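Local coordinates for D-glycero-alpha-D-manno-heptose 7-phosphate kinase (Campylobacter jejuni subsp. jejuni, PDB 4N3O), which phosphorylates D-glycero-alpha-D-manno-heptose 7-phosphate at C-1 with ATP, a step toward the GDP-heptose used in capsule polysaccharide synthesis, at residues A[54-67]-A[70-84]. Numbering follows the deposited sequence.
Sequences GKIIFDSPDTNSYC and ESKEFLGNDGKLDIF
The beta hairpin of strands 55-60 and 65-70 packs here, through F58, S60, S65 and C67, against the loop and first turn of helix 82-96. F84 CB sits over the middle of one F58 ring face, a CH-pi contact with CB 3.8 Å from the ring centroid. I56 CG2 lies toward the rim of the opposite face, and L75 CD1 meets the ring edge at F58 CE2. The F58 and F84 rings are oblique, with planes at 52°. L81, the N-cap residue, fits its CD1 methyl among F58 CB, S60 CB and S65 CB. With CG beside the backbone N (chi1 -59°), L81 turns CD1 and CD2 toward S65 CB. C67 SG lies 3.0 Å from K80 O. At the other end of the hairpin, S71 N hydrogen-bonds to G54 O (2.9 Å). K55 NZ forms a salt bridge to E70 OE2 (2.6 Å), coming from above the carboxylate plane. D78 OD1 accepts from K80 N in an Asx turn and also pairs with K85. S60, packed on L81 through CB, probably contributes to the ATP site, as in related kinases. A G1 beta bulge forms at N64 and S65, opposite S60. Strand 55-60 also pairs in parallel with 102-108, and helix 82-96 packs on this mixed sheet of the GHMP kinase fold.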
loop_
_atom_site.group_PDB
_atom_site.type_symbol
_atom_site.label_atom_id
_atom_site.label_comp_id
_atom_site.label_asym_id
_atom_site.label_seq_id
_atom_site.Cartn_x
_atom_site.Cartn_y
_atom_site.Cartn_z
ATOM N N GLY A 54 15.856 -33.413 9.995
ATOM C CA GLY A 54 16.280 -33.862 8.677
ATOM C C GLY A 54 15.192 -33.826 7.626
ATOM O O GLY A 54 15.194 -34.635 6.703
ATOM N N LYS A 55 14.251 -32.899 7.775
ATOM C CA LYS A 55 13.168 -32.729 6.804
ATOM C C LYS A 55 13.260 -31.403 6.059
ATOM O O LYS A 55 13.801 -30.423 6.555
ATOM C CB LYS A 55 11.787 -32.834 7.469
ATOM C CG LYS A 55 11.140 -34.211 7.443
ATOM C CD LYS A 55 12.005 -35.302 8.054
ATOM C CE LYS A 55 11.287 -36.642 8.021
ATOM N NZ LYS A 55 10.886 -37.024 6.638
ATOM N N ILE A 56 12.729 -31.406 4.848
ATOM C CA ILE A 56 12.675 -30.228 4.028
ATOM C C ILE A 56 11.239 -30.130 3.521
ATOM O O ILE A 56 10.758 -31.026 2.825
ATOM C CB ILE A 56 13.675 -30.281 2.858
ATOM C CG1 ILE A 56 15.111 -30.140 3.385
ATOM C CG2 ILE A 56 13.383 -29.174 1.867
ATOM C CD1 ILE A 56 16.177 -30.275 2.316
ATOM N N ILE A 57 10.570 -29.036 3.880
ATOM C CA ILE A 57 9.185 -28.803 3.504
ATOM C C ILE A 57 9.053 -27.534 2.670
ATOM O O ILE A 57 9.642 -26.507 2.997
ATOM C CB ILE A 57 8.323 -28.679 4.777
ATOM C CG1 ILE A 57 8.409 -29.991 5.571
ATOM C CG2 ILE A 57 6.875 -28.327 4.438
ATOM C CD1 ILE A 57 7.696 -29.963 6.901
ATOM N N PHE A 58 8.311 -27.630 1.577
ATOM C CA PHE A 58 8.033 -26.500 0.718
ATOM C C PHE A 58 6.520 -26.355 0.759
ATOM O O PHE A 58 5.811 -27.294 0.377
ATOM C CB PHE A 58 8.485 -26.755 -0.722
ATOM C CG PHE A 58 9.970 -26.941 -0.887
ATOM C CD1 PHE A 58 10.865 -26.010 -0.378
ATOM C CD2 PHE A 58 10.466 -27.975 -1.659
ATOM C CE1 PHE A 58 12.226 -26.155 -0.572
ATOM C CE2 PHE A 58 11.830 -28.127 -1.854
ATOM C CZ PHE A 58 12.708 -27.222 -1.307
ATOM N N ASP A 59 6.030 -25.190 1.206
ATOM C CA ASP A 59 4.597 -24.950 1.391
ATOM C C ASP A 59 4.104 -23.683 0.688
ATOM O O ASP A 59 4.403 -22.571 1.099
ATOM C CB ASP A 59 4.315 -24.858 2.888
ATOM C CG ASP A 59 2.851 -24.595 3.201
ATOM O OD1 ASP A 59 1.971 -24.906 2.365
ATOM O OD2 ASP A 59 2.583 -24.089 4.311
ATOM N N SER A 60 3.316 -23.882 -0.360
ATOM C CA SER A 60 2.790 -22.805 -1.189
ATOM C C SER A 60 1.272 -22.973 -1.350
ATOM O O SER A 60 0.807 -23.492 -2.363
ATOM C CB SER A 60 3.509 -22.854 -2.543
ATOM O OG SER A 60 2.896 -22.038 -3.518
ATOM N N PRO A 61 0.493 -22.534 -0.348
ATOM C CA PRO A 61 -0.971 -22.695 -0.365
ATOM C C PRO A 61 -1.726 -21.937 -1.462
ATOM O O PRO A 61 -2.750 -22.423 -1.936
ATOM C CB PRO A 61 -1.393 -22.211 1.020
ATOM C CG PRO A 61 -0.296 -21.308 1.461
ATOM C CD PRO A 61 0.957 -21.914 0.902
ATOM N N ASP A 62 -1.240 -20.774 -1.873
ATOM C CA ASP A 62 -1.920 -20.051 -2.944
ATOM C C ASP A 62 -1.907 -20.844 -4.263
ATOM O O ASP A 62 -2.702 -20.568 -5.153
ATOM C CB ASP A 62 -1.374 -18.613 -3.111
ATOM C CG ASP A 62 0.132 -18.567 -3.279
ATOM O OD1 ASP A 62 0.837 -19.497 -2.799
ATOM O OD2 ASP A 62 0.612 -17.589 -3.871
ATOM N N THR A 63 -1.024 -21.836 -4.376
ATOM C CA THR A 63 -0.987 -22.706 -5.564
ATOM C C THR A 63 -1.408 -24.133 -5.186
ATOM O O THR A 63 -1.285 -25.051 -5.998
ATOM C CB THR A 63 0.416 -22.759 -6.223
ATOM O OG1 THR A 63 1.378 -23.276 -5.294
ATOM C CG2 THR A 63 0.869 -21.373 -6.682
ATOM N N ASN A 64 -1.926 -24.313 -3.969
ATOM C CA ASN A 64 -2.332 -25.646 -3.492
ATOM C C ASN A 64 -1.237 -26.701 -3.667
ATOM O O ASN A 64 -1.493 -27.786 -4.173
ATOM C CB ASN A 64 -3.622 -26.118 -4.189
ATOM C CG ASN A 64 -4.845 -25.296 -3.798
ATOM O OD1 ASN A 64 -4.972 -24.837 -2.661
ATOM N ND2 ASN A 64 -5.773 -25.144 -4.737
ATOM N N SER A 65 -0.021 -26.375 -3.237
ATOM C CA SER A 65 1.106 -27.296 -3.353
ATOM C C SER A 65 1.820 -27.416 -2.023
ATOM O O SER A 65 2.056 -26.417 -1.344
ATOM C CB SER A 65 2.089 -26.780 -4.390
ATOM O OG SER A 65 1.417 -26.359 -5.563
ATOM N N TYR A 66 2.173 -28.643 -1.668
ATOM C CA TYR A 66 2.881 -28.939 -0.432
ATOM C C TYR A 66 3.807 -30.137 -0.681
ATOM O O TYR A 66 3.348 -31.190 -1.110
ATOM C CB TYR A 66 1.887 -29.253 0.688
ATOM C CG TYR A 66 2.542 -29.521 2.024
ATOM C CD1 TYR A 66 2.956 -30.800 2.378
ATOM C CD2 TYR A 66 2.750 -28.490 2.928
ATOM C CE1 TYR A 66 3.553 -31.037 3.603
ATOM C CE2 TYR A 66 3.352 -28.709 4.144
ATOM C CZ TYR A 66 3.747 -29.977 4.480
ATOM O OH TYR A 66 4.345 -30.177 5.699
ATOM N N CYS A 67 5.106 -29.951 -0.429
ATOM C CA CYS A 67 6.123 -30.988 -0.620
ATOM C C CYS A 67 6.873 -31.286 0.669
ATOM O O CYS A 67 7.150 -30.391 1.475
ATOM C CB CYS A 67 7.213 -30.534 -1.595
ATOM S SG CYS A 67 6.751 -30.025 -3.252
ATOM N N GLU A 70 13.317 -35.740 2.387
ATOM C CA GLU A 70 14.392 -35.971 3.325
ATOM C C GLU A 70 15.556 -35.042 2.981
ATOM O O GLU A 70 15.891 -34.852 1.815
ATOM C CB GLU A 70 14.857 -37.431 3.264
ATOM C CG GLU A 70 13.911 -38.408 3.942
ATOM C CD GLU A 70 13.871 -38.229 5.452
ATOM O OE1 GLU A 70 14.851 -37.696 6.024
ATOM O OE2 GLU A 70 12.862 -38.636 6.068
ATOM N N SER A 71 16.168 -34.478 4.013
ATOM C CA SER A 71 17.299 -33.573 3.867
ATOM C C SER A 71 18.499 -34.228 3.168
ATOM O O SER A 71 19.108 -35.143 3.712
ATOM C CB SER A 71 17.712 -33.073 5.253
ATOM O OG SER A 71 18.864 -32.265 5.197
ATOM N N LYS A 72 18.812 -33.753 1.958
ATOM C CA LYS A 72 19.961 -34.230 1.164
ATOM C C LYS A 72 20.529 -33.093 0.293
ATOM O O LYS A 72 19.927 -32.019 0.192
ATOM C CB LYS A 72 19.579 -35.435 0.304
ATOM C CG LYS A 72 18.438 -35.183 -0.660
ATOM C CD LYS A 72 18.124 -36.431 -1.457
ATOM C CE LYS A 72 16.884 -36.235 -2.306
ATOM N NZ LYS A 72 16.582 -37.457 -3.093
ATOM N N GLU A 73 21.674 -33.332 -0.343
ATOM C CA GLU A 73 22.342 -32.287 -1.138
ATOM C C GLU A 73 21.640 -31.897 -2.424
ATOM O O GLU A 73 21.685 -30.732 -2.810
ATOM C CB GLU A 73 23.794 -32.664 -1.473
ATOM C CG GLU A 73 24.742 -32.720 -0.281
ATOM C CD GLU A 73 26.209 -32.715 -0.698
ATOM O OE1 GLU A 73 26.579 -31.896 -1.581
ATOM O OE2 GLU A 73 26.995 -33.504 -0.122
ATOM N N PHE A 74 21.023 -32.862 -3.100
ATOM C CA PHE A 74 20.343 -32.582 -4.365
ATOM C C PHE A 74 18.954 -33.190 -4.387
ATOM O O PHE A 74 18.790 -34.365 -4.092
ATOM C CB PHE A 74 21.155 -33.132 -5.545
ATOM C CG PHE A 74 20.548 -32.842 -6.901
ATOM C CD1 PHE A 74 20.832 -31.655 -7.568
ATOM C CD2 PHE A 74 19.712 -33.771 -7.523
ATOM C CE1 PHE A 74 20.285 -31.390 -8.816
ATOM C CE2 PHE A 74 19.164 -33.510 -8.772
ATOM C CZ PHE A 74 19.448 -32.312 -9.413
ATOM N N LEU A 75 17.970 -32.370 -4.751
ATOM C CA LEU A 75 16.584 -32.788 -4.861
ATOM C C LEU A 75 16.202 -32.827 -6.335
ATOM O O LEU A 75 16.140 -31.786 -7.007
ATOM C CB LEU A 75 15.685 -31.798 -4.139
ATOM C CG LEU A 75 15.954 -31.586 -2.656
ATOM C CD1 LEU A 75 14.971 -30.556 -2.113
ATOM C CD2 LEU A 75 15.842 -32.898 -1.897
ATOM N N GLY A 76 15.951 -34.027 -6.842
ATOM C CA GLY A 76 15.583 -34.208 -8.238
ATOM C C GLY A 76 14.183 -33.711 -8.474
ATOM O O GLY A 76 13.381 -33.642 -7.536
ATOM N N ASN A 77 13.889 -33.380 -9.731
ATOM C CA ASN A 77 12.578 -32.841 -10.121
ATOM C C ASN A 77 11.443 -33.845 -10.089
ATOM O O ASN A 77 11.607 -34.981 -10.516
ATOM C CB ASN A 77 12.661 -32.215 -11.509
ATOM C CG ASN A 77 13.545 -30.989 -11.532
ATOM O OD1 ASN A 77 13.977 -30.497 -10.484
ATOM N ND2 ASN A 77 13.811 -30.479 -12.727
ATOM N N ASP A 78 10.285 -33.410 -9.600
ATOM C CA ASP A 78 9.118 -34.284 -9.505
ATOM C C ASP A 78 7.803 -33.599 -9.871
ATOM O O ASP A 78 6.744 -34.143 -9.606
ATOM C CB ASP A 78 9.008 -34.866 -8.094
ATOM C CG ASP A 78 8.691 -33.818 -7.050
ATOM O OD1 ASP A 78 8.542 -32.621 -7.409
ATOM O OD2 ASP A 78 8.592 -34.193 -5.861
ATOM N N GLY A 79 7.873 -32.400 -10.444
ATOM C CA GLY A 79 6.664 -31.674 -10.868
ATOM C C GLY A 79 5.921 -30.840 -9.832
ATOM O O GLY A 79 4.948 -30.169 -10.169
ATOM N N LYS A 80 6.345 -30.903 -8.573
ATOM C CA LYS A 80 5.722 -30.109 -7.505
ATOM C C LYS A 80 6.711 -29.093 -6.907
ATOM O O LYS A 80 7.595 -29.446 -6.115
ATOM C CB LYS A 80 5.155 -31.007 -6.396
ATOM C CG LYS A 80 3.802 -31.648 -6.696
ATOM C CD LYS A 80 3.286 -32.420 -5.481
ATOM C CE LYS A 80 1.783 -32.685 -5.534
ATOM N NZ LYS A 80 1.338 -33.507 -6.692
ATOM N N LEU A 81 6.555 -27.833 -7.305
ATOM C CA LEU A 81 7.394 -26.745 -6.816
ATOM C C LEU A 81 8.866 -26.961 -7.181
ATOM O O LEU A 81 9.754 -26.750 -6.359
ATOM C CB LEU A 81 7.215 -26.566 -5.305
ATOM C CG LEU A 81 5.776 -26.248 -4.851
ATOM C CD1 LEU A 81 5.690 -26.135 -3.333
ATOM C CD2 LEU A 81 5.250 -24.964 -5.499
ATOM N N ASP A 82 9.114 -27.376 -8.424
ATOM C CA ASP A 82 10.486 -27.602 -8.913
ATOM C C ASP A 82 11.336 -26.345 -8.847
ATOM O O ASP A 82 12.566 -26.422 -8.812
ATOM C CB ASP A 82 10.479 -28.154 -10.348
ATOM C CG ASP A 82 9.992 -29.609 -10.426
ATOM O OD1 ASP A 82 10.130 -30.352 -9.429
ATOM O OD2 ASP A 82 9.487 -30.014 -11.499
ATOM N N ILE A 83 10.682 -25.184 -8.816
ATOM C CA ILE A 83 11.409 -23.916 -8.723
ATOM C C ILE A 83 12.163 -23.812 -7.384
ATOM O O ILE A 83 13.290 -23.334 -7.350
ATOM C CB ILE A 83 10.481 -22.689 -8.964
ATOM C CG1 ILE A 83 11.295 -21.393 -9.025
ATOM C CG2 ILE A 83 9.390 -22.586 -7.907
ATOM C CD1 ILE A 83 12.310 -21.368 -10.157
ATOM N N PHE A 84 11.574 -24.287 -6.287
ATOM C CA PHE A 84 12.270 -24.229 -4.998
ATOM C C PHE A 84 13.421 -25.237 -4.940
ATOM O O PHE A 84 14.420 -25.002 -4.275
ATOM C CB PHE A 84 11.327 -24.445 -3.807
ATOM C CG PHE A 84 10.195 -23.437 -3.710
ATOM C CD1 PHE A 84 10.357 -22.120 -4.122
ATOM C CD2 PHE A 84 9.002 -23.790 -3.101
ATOM C CE1 PHE A 84 9.319 -21.214 -4.010
ATOM C CE2 PHE A 84 7.965 -22.877 -2.972
ATOM C CZ PHE A 84 8.127 -21.586 -3.423
#